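Side-chain contact in 336aa long hypothetical dTDP-glucose 4,6-dehydratase (Pyrococcus horikoshii, PDB 2HUN), which probably acts as an NAD-dependent dTDP-glucose 4,6-dehydratase, a lyase of nucleotide-sugar metabolism built on a Rossmann fold: residues Val253-Leu258 / Glu266-Val271. Sequence-based numbering, arbitrary orientation.
Sequences VVKIIL and ELIELV
Ile268 sets CG1 over the dip between Val254 and Leu258 on helix 250-260, and its CD1 lies across the helix face toward Lys255. CG1 of Ile268 lies 3.8 Å from CD1 of Leu258, the two side chains meeting at a slant. Val254 touches both atoms of the arm, its CG1 lying 4.0 Å from CG1 and 4.2 Å from CD1 of Ile268; these side chains run past one another in opposite senses. CD1 of Ile268 is 3.9 Å from CG of Lys255, where the lysine stem crosses it at roughly a right angle. With CG1 anti to the carbonyl carbon, chi1 (-61°) turns it toward the helix, and the extended chi2 (-179°) lays CD1 beside that stem. Leu258 is the second bump, splitting its branches so that CD1 meets Ile268 while CD2 lies 4.4 Å from CD1 of Leu267, a looser touch. Replacing Ile268 with an alanine would probably open a gap between the strand and the Val254/Leu258 face and take the methyl from beside Lys255. The short helix and strand axes run nearly antiparallel, at 166° and 10.9 Å apart, a spacing bridged by side chains alone. The contact lies away from the NAD site, probably in the smaller C-terminal part that in extended short-chain dehydrogenases generally contributes to nucleotide-sugar binding. Strand 268-271 pairs in parallel with strand 205-208, whose Ile205 also touches Leu258; Thr195 and Ala199 of helix 191-200 pack against Val254 and Leu258, respectively, and helix 300-313 meets helix 250-260 through Val253, Ile256 and Ile257.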
loop_
_atom_site.group_PDB
_atom_site.type_symbol
_atom_site.label_atom_id
_atom_site.label_comp_id
_atom_site.label_asym_id
_atom_site.label_seq_id
_atom_site.Cartn_x
_atom_site.Cartn_y
_atom_site.Cartn_z
ATOM N N VAL A 253 16.093 -8.113 27.198
ATOM C CA VAL A 253 14.776 -8.616 27.567
ATOM C C VAL A 253 14.939 -9.831 28.471
ATOM O O VAL A 253 14.342 -9.898 29.544
ATOM C CB VAL A 253 13.957 -9.000 26.310
ATOM C CG1 VAL A 253 12.643 -9.657 26.715
ATOM C CG2 VAL A 253 13.683 -7.750 25.474
ATOM N N VAL A 254 15.766 -10.778 28.041
ATOM C CA VAL A 254 16.008 -11.988 28.820
ATOM C C VAL A 254 16.567 -11.692 30.212
ATOM O O VAL A 254 16.092 -12.247 31.198
ATOM C CB VAL A 254 16.957 -12.941 28.069
ATOM C CG1 VAL A 254 17.412 -14.064 28.990
ATOM C CG2 VAL A 254 16.239 -13.519 26.856
ATOM N N LYS A 255 17.564 -10.817 30.303
ATOM C CA LYS A 255 18.141 -10.476 31.602
ATOM C C LYS A 255 17.095 -9.923 32.565
ATOM O O LYS A 255 17.122 -10.220 33.759
ATOM C CB LYS A 255 19.269 -9.447 31.451
ATOM C CG LYS A 255 20.634 -10.039 31.102
ATOM C CD LYS A 255 21.700 -8.948 31.015
ATOM C CE LYS A 255 22.993 -9.474 30.412
ATOM N NZ LYS A 255 24.026 -8.406 30.306
ATOM N N ILE A 256 16.177 -9.113 32.050
ATOM C CA ILE A 256 15.136 -8.525 32.884
ATOM C C ILE A 256 14.098 -9.568 33.306
ATOM O O ILE A 256 13.625 -9.558 34.442
ATOM C CB ILE A 256 14.458 -7.338 32.146
ATOM C CG1 ILE A 256 15.446 -6.170 32.062
ATOM C CG2 ILE A 256 13.188 -6.916 32.867
ATOM C CD1 ILE A 256 14.950 -4.983 31.267
ATOM N N ILE A 257 13.749 -10.470 32.396
ATOM C CA ILE A 257 12.779 -11.516 32.704
ATOM C C ILE A 257 13.298 -12.402 33.838
ATOM O O ILE A 257 12.572 -12.724 34.777
ATOM C CB ILE A 257 12.499 -12.403 31.466
ATOM C CG1 ILE A 257 11.693 -11.610 30.431
ATOM C CG2 ILE A 257 11.752 -13.673 31.882
ATOM C CD1 ILE A 257 11.430 -12.361 29.146
ATOM N N LEU A 258 14.565 -12.791 33.748
ATOM C CA LEU A 258 15.167 -13.643 34.765
ATOM C C LEU A 258 15.204 -12.937 36.109
ATOM O O LEU A 258 14.860 -13.526 37.134
ATOM C CB LEU A 258 16.577 -14.055 34.339
ATOM C CG LEU A 258 16.602 -14.841 33.027
ATOM C CD1 LEU A 258 18.019 -15.256 32.699
ATOM C CD2 LEU A 258 15.697 -16.059 33.147
ATOM N N GLU A 266 22.391 -17.630 35.044
ATOM C CA GLU A 266 23.082 -18.870 34.665
ATOM C C GLU A 266 22.448 -19.574 33.470
ATOM O O GLU A 266 23.113 -20.321 32.755
ATOM C CB GLU A 266 23.079 -19.861 35.833
ATOM C CG GLU A 266 23.444 -19.293 37.204
ATOM C CD GLU A 266 24.884 -18.828 37.295
ATOM O OE1 GLU A 266 25.264 -17.920 36.524
ATOM O OE2 GLU A 266 25.630 -19.362 38.146
ATOM N N LEU A 267 21.153 -19.342 33.277
ATOM C CA LEU A 267 20.393 -19.955 32.193
ATOM C C LEU A 267 20.723 -19.393 30.821
ATOM O O LEU A 267 20.395 -20.004 29.802
ATOM C CB LEU A 267 18.896 -19.793 32.458
ATOM C CG LEU A 267 18.305 -20.628 33.591
ATOM C CD1 LEU A 267 16.864 -20.206 33.843
ATOM C CD2 LEU A 267 18.384 -22.100 33.219
ATOM N N ILE A 268 21.369 -18.232 30.789
ATOM C CA ILE A 268 21.724 -17.620 29.514
ATOM C C ILE A 268 22.857 -18.381 28.836
ATOM O O ILE A 268 23.945 -18.533 29.396
ATOM C CB ILE A 268 22.148 -16.141 29.682
ATOM C CG1 ILE A 268 20.992 -15.324 30.258
ATOM C CG2 ILE A 268 22.529 -15.560 28.334
ATOM C CD1 ILE A 268 21.312 -13.849 30.436
ATOM N N GLU A 269 22.587 -18.859 27.626
ATOM C CA GLU A 269 23.562 -19.611 26.848
ATOM C C GLU A 269 23.787 -18.909 25.514
ATOM O O GLU A 269 23.018 -19.074 24.563
ATOM C CB GLU A 269 23.058 -21.038 26.610
ATOM C CG GLU A 269 23.979 -21.896 25.753
ATOM C CD GLU A 269 24.977 -22.704 26.564
ATOM O OE1 GLU A 269 24.801 -22.819 27.795
ATOM O OE2 GLU A 269 25.932 -23.239 25.962
ATOM N N LEU A 270 24.854 -18.121 25.462
ATOM C CA LEU A 270 25.094 -17.459 24.185
ATOM C C LEU A 270 25.750 -18.416 23.182
ATOM O O LEU A 270 26.822 -18.960 23.409
ATOM C CB LEU A 270 26.018 -16.264 24.435
ATOM C CG LEU A 270 25.844 -15.645 25.830
ATOM C CD1 LEU A 270 26.924 -14.608 26.153
ATOM C CD2 LEU A 270 24.501 -14.923 25.997
ATOM N N VAL A 271 25.039 -18.637 22.055
ATOM C CA VAL A 271 25.562 -19.504 21.000
ATOM C C VAL A 271 26.051 -18.696 19.795
ATOM O O VAL A 271 26.139 -17.474 19.822
ATOM C CB VAL A 271 24.446 -20.456 20.563
ATOM C CG1 VAL A 271 24.138 -21.450 21.680
ATOM C CG2 VAL A 271 23.192 -19.669 20.232
#